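Local structure of malonate decarboxylase subunit alpha (Acinetobacter baumannii ATCC 17978, 6MPR) at residues 139-142 / 143-147; 353-356 / 357-360. The protein probably acts as the acyl-carrier-protein transferase of malonate decarboxylase, exchanging the acetyl group on the carrier protein for malonyl. All coordinates share one frame; numbering follows the deposited sequence.

In the fold
Both interactions are local, buried and at the subunit interface, but they hold different elements. Interaction 1 joins edge strand 136-140 of the parallel sheet to the start of helix 143-149, and its evidence lies largely in side chains: a carboxylate on a backbone N-H and a methyl over an imidazole. Interaction 2 lies on helix 350-359, where main-chain bonds dominate; the side chains joining the two segments make light apolar contacts, while the polar ends of Gln-358 and Tyr-359 bond to the second subunit. Interaction 1 reaches that subunit too, through Glu-145 and His-141. Their centres are about 15 Å apart, and the two helices meet where Ile-144 CG2 lies 3.4 Å from Gln-354 CB.

Interaction 1: residues 139-142 / 143-147; sequences AIHT and YIELY
Glu-145 reaches back along the chain to Thr-142: its OE2 accepts the Thr-142 N-H at 3.0 Å, a fairly straight bond (161°) on the anti side of the carboxylate, somewhat out of its plane. With CG anti to the backbone N (chi1 177°) and extended beyond it, the chain crosses the Thr-142 side chain at about a right angle, and Thr-142 CG2 rests 3.6 Å from Glu-145 CB. Leu-146 makes the second side-chain contact. Its CD1 sits 3.7 Å above the centroid of the His-141 ring and only 2° off the ring normal, a CH-pi contact over the middle of one face, while Glu-145 CG approaches the ring edge. Backbone pairing agrees with a helix starting here, since Leu-146 N donates to Thr-142 O at 3.0 Å. A water donates to Thr-142 OG1 (2.9 Å) and accepts from Ile-144 N (3.0 Å).

Farther out, Arg-149 bonds His-141 NE2 and Phe-116 O takes ND1, which fixes the imidazole's rotation. Thr-142 OG1 bonds Gly-389 O. Glu-145 OE1 is held by His-403 ND1 and Arg-402 N of the second subunit. The Glu-145 bond to Thr-142, the N-cap residue, is one half of a capping box; the threonine side chain makes no reciprocal capping bond at this strand-to-helix turn.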
loop_
_atom_site.group_PDB
_atom_site.type_symbol
_atom_site.label_atom_id
_atom_site.label_comp_id
_atom_site.label_asym_id
_atom_site.label_seq_id
_atom_site.Cartn_x
_atom_site.Cartn_y
_atom_site.Cartn_z
ATOM N N ALA A 139 -18.951 1.733 -3.790
ATOM C CA ALA A 139 -18.517 1.405 -2.442
ATOM C C ALA A 139 -17.767 2.595 -1.879
ATOM O O ALA A 139 -17.281 3.457 -2.623
ATOM C CB ALA A 139 -17.624 0.158 -2.407
ATOM N N ILE A 140 -17.675 2.623 -0.557
ATOM C CA ILE A 140 -16.823 3.564 0.158
ATOM C C ILE A 140 -15.508 2.868 0.484
ATOM O O ILE A 140 -15.506 1.741 0.985
ATOM C CB ILE A 140 -17.498 4.066 1.443
ATOM C CG1 ILE A 140 -18.974 4.389 1.180
ATOM C CG2 ILE A 140 -16.747 5.275 1.970
ATOM C CD1 ILE A 140 -19.743 4.695 2.440
ATOM N N HIS A 141 -14.394 3.540 0.205
ATOM C CA HIS A 141 -13.057 2.967 0.257
ATOM C C HIS A 141 -12.190 3.727 1.251
ATOM O O HIS A 141 -12.504 4.849 1.631
ATOM C CB HIS A 141 -12.347 3.059 -1.122
ATOM C CG HIS A 141 -13.101 2.450 -2.265
ATOM N ND1 HIS A 141 -14.304 2.941 -2.731
ATOM C CD2 HIS A 141 -12.793 1.400 -3.065
ATOM C CE1 HIS A 141 -14.711 2.210 -3.753
ATOM N NE2 HIS A 141 -13.801 1.279 -3.986
ATOM N N THR A 142 -11.059 3.139 1.625
ATOM C CA THR A 142 -9.972 3.969 2.140
ATOM C C THR A 142 -9.112 4.411 0.947
ATOM O O THR A 142 -9.175 3.819 -0.122
ATOM C CB THR A 142 -9.160 3.230 3.225
ATOM O OG1 THR A 142 -8.223 4.128 3.859
ATOM C CG2 THR A 142 -8.425 2.011 2.688
ATOM N N TYR A 143 -8.363 5.507 1.114
ATOM C CA TYR A 143 -7.737 6.170 -0.037
ATOM C C TYR A 143 -6.939 5.210 -0.916
ATOM O O TYR A 143 -7.186 5.099 -2.121
ATOM C CB TYR A 143 -6.803 7.297 0.413
ATOM C CG TYR A 143 -7.475 8.518 0.990
ATOM C CD1 TYR A 143 -8.566 9.114 0.360
ATOM C CD2 TYR A 143 -7.000 9.082 2.171
ATOM C CE1 TYR A 143 -9.168 10.232 0.902
ATOM C CE2 TYR A 143 -7.597 10.195 2.714
ATOM C CZ TYR A 143 -8.663 10.770 2.077
ATOM O OH TYR A 143 -9.256 11.881 2.618
ATOM N N ILE A 144 -5.934 4.543 -0.343
ATOM C CA ILE A 144 -5.066 3.763 -1.219
ATOM C C ILE A 144 -5.749 2.501 -1.720
ATOM O O ILE A 144 -5.311 1.940 -2.727
ATOM C CB ILE A 144 -3.718 3.407 -0.565
ATOM C CG1 ILE A 144 -3.916 2.541 0.678
ATOM C CG2 ILE A 144 -2.928 4.688 -0.278
ATOM C CD1 ILE A 144 -2.610 2.037 1.252
ATOM N N GLU A 145 -6.817 2.044 -1.056
ATOM C CA GLU A 145 -7.672 1.011 -1.645
ATOM C C GLU A 145 -8.324 1.507 -2.931
ATOM O O GLU A 145 -8.357 0.795 -3.946
ATOM C CB GLU A 145 -8.728 0.579 -0.618
ATOM C CG GLU A 145 -9.754 -0.440 -1.090
ATOM C CD GLU A 145 -10.889 -0.600 -0.074
ATOM O OE1 GLU A 145 -11.681 -1.560 -0.201
ATOM O OE2 GLU A 145 -11.009 0.263 0.831
ATOM N N LEU A 146 -8.845 2.735 -2.913
ATOM C CA LEU A 146 -9.450 3.282 -4.121
ATOM C C LEU A 146 -8.398 3.446 -5.218
ATOM O O LEU A 146 -8.652 3.094 -6.376
ATOM C CB LEU A 146 -10.152 4.615 -3.807
ATOM C CG LEU A 146 -10.914 5.288 -4.957
ATOM C CD1 LEU A 146 -12.070 4.424 -5.410
ATOM C CD2 LEU A 146 -11.433 6.660 -4.553
ATOM N N TYR A 147 -7.202 3.960 -4.881
ATOM C CA TYR A 147 -6.166 4.076 -5.915
ATOM C C TYR A 147 -5.864 2.720 -6.538
ATOM O O TYR A 147 -5.576 2.624 -7.739
ATOM C CB TYR A 147 -4.847 4.636 -5.367
ATOM C CG TYR A 147 -4.900 5.903 -4.550
ATOM C CD1 TYR A 147 -5.917 6.827 -4.712
ATOM C CD2 TYR A 147 -3.891 6.176 -3.607
ATOM C CE1 TYR A 147 -5.964 7.972 -3.941
ATOM C CE2 TYR A 147 -3.930 7.314 -2.829
ATOM C CZ TYR A 147 -4.966 8.210 -3.002
ATOM O OH TYR A 147 -5.022 9.356 -2.252
HETATM O O HOH W 1 -5.708 4.961 2.590
#

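Interaction 2: residues 353-356 / 357-360; sequences CQLA and GQYA
Successive i to i+4 bonds mark residues 353-359 as the C-terminal part of helix 350-359, with Leu-355 and Tyr-359 meeting one turn apart. Gly-357 N donates to Cys-353 O at 2.8 Å, and Gln-358 N to Gln-354 O at 3.0 Å. Tyr-359 N then reaches Leu-355 O at 2.9 Å, close to straight at 162°, and Ala-360 N donates to Ala-356 O at 2.8 Å. Leu-355 O carries a second, weak bond from Gln-358 N at 3.1 Å, where the angle at the hydrogen falls to 126°. That carbonyl is therefore shared between an i+3 and an i+4 donor, with the latter clearly better aligned.

Side-chain contacts are fewer. Leu-355, its CG opposite the backbone N (chi1 -163°), brings CD1 to the edge of the Tyr-359 ring, near the ring plane and 4.1 Å from CD2. Along another side of the helix, Ala-356 CB and Ala-360 CB pack 4.2 Å apart. The extended Gln-358 side chain carries OE1 over one face of the Tyr-359 ring, 3.6 Å above its plane and displaced toward the rim. That OE1 is bonded to NE2 of Gln-358 of the second subunit, a pairing of identical residues consistent with a position near the dimer axis. Tyr-359 OH likewise bonds Asn-393 OD1 of the second subunit.

Within its own chain, the helix lays Cys-353 and Ala-356 against Thr-299 of strand 297-299, while Gln-354 OE1 bonds Asn-393 ND2 of helix 391-394. Across the interface, Leu-355 packs on Ser-148 of the second subunit's helix 143-149, and Tyr-359 on Glu-145 of that same helix.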
loop_
_atom_site.group_PDB
_atom_site.type_symbol
_atom_site.label_atom_id
_atom_site.label_comp_id
_atom_site.label_asym_id
_atom_site.label_seq_id
_atom_site.Cartn_x
_atom_site.Cartn_y
_atom_site.Cartn_z
ATOM N N CYS A 353 2.689 7.953 1.558
ATOM C CA CYS A 353 2.558 8.227 2.979
ATOM C C CYS A 353 1.534 7.298 3.622
ATOM O O CYS A 353 1.758 6.791 4.721
ATOM C CB CYS A 353 2.167 9.689 3.169
ATOM S SG CYS A 353 2.494 10.334 4.793
ATOM N N GLN A 354 0.395 7.074 2.955
ATOM C CA GLN A 354 -0.585 6.113 3.473
ATOM C C GLN A 354 -0.007 4.704 3.530
ATOM O O GLN A 354 -0.251 3.967 4.493
ATOM C CB GLN A 354 -1.840 6.128 2.607
ATOM C CG GLN A 354 -2.778 7.291 2.872
ATOM C CD GLN A 354 -3.566 7.113 4.147
ATOM O OE1 GLN A 354 -3.931 5.994 4.507
ATOM N NE2 GLN A 354 -3.834 8.213 4.841
ATOM N N LEU A 355 0.765 4.309 2.507
ATOM C CA LEU A 355 1.420 3.001 2.549
ATOM C C LEU A 355 2.342 2.884 3.762
ATOM O O LEU A 355 2.327 1.869 4.474
ATOM C CB LEU A 355 2.207 2.767 1.261
ATOM C CG LEU A 355 2.587 1.309 1.003
ATOM C CD1 LEU A 355 1.336 0.416 0.970
ATOM C CD2 LEU A 355 3.374 1.206 -0.296
ATOM N N ALA A 356 3.168 3.905 4.006
ATOM C CA ALA A 356 4.014 3.881 5.196
ATOM C C ALA A 356 3.176 3.865 6.462
ATOM O O ALA A 356 3.535 3.204 7.443
ATOM C CB ALA A 356 4.967 5.076 5.208
ATOM N N GLY A 357 2.058 4.591 6.462
ATOM C CA GLY A 357 1.189 4.575 7.626
ATOM C C GLY A 357 0.661 3.190 7.942
ATOM O O GLY A 357 0.389 2.873 9.102
ATOM N N GLN A 358 0.484 2.357 6.920
ATOM C CA GLN A 358 0.064 0.977 7.152
ATOM C C GLN A 358 1.235 0.095 7.588
ATOM O O GLN A 358 1.159 -0.605 8.604
ATOM C CB GLN A 358 -0.565 0.388 5.884
ATOM C CG GLN A 358 -0.769 -1.125 6.061
ATOM C CD GLN A 358 -1.210 -1.851 4.806
ATOM O OE1 GLN A 358 -1.253 -3.079 4.796
ATOM N NE2 GLN A 358 -1.551 -1.111 3.758
ATOM N N TYR A 359 2.318 0.099 6.816
ATOM C CA TYR A 359 3.340 -0.933 6.925
ATOM C C TYR A 359 4.553 -0.539 7.751
ATOM O O TYR A 359 5.287 -1.429 8.189
ATOM C CB TYR A 359 3.843 -1.327 5.530
ATOM C CG TYR A 359 3.178 -2.524 4.923
ATOM C CD1 TYR A 359 3.263 -3.770 5.523
ATOM C CD2 TYR A 359 2.500 -2.425 3.727
ATOM C CE1 TYR A 359 2.668 -4.880 4.951
ATOM C CE2 TYR A 359 1.914 -3.527 3.147
ATOM C CZ TYR A 359 2.005 -4.750 3.767
ATOM O OH TYR A 359 1.427 -5.846 3.189
ATOM N N ALA A 360 4.817 0.753 7.938
ATOM C CA ALA A 360 6.102 1.188 8.466
ATOM C C ALA A 360 6.054 1.905 9.809
ATOM O O ALA A 360 7.120 2.116 10.399
ATOM C CB ALA A 360 6.810 2.105 7.454
#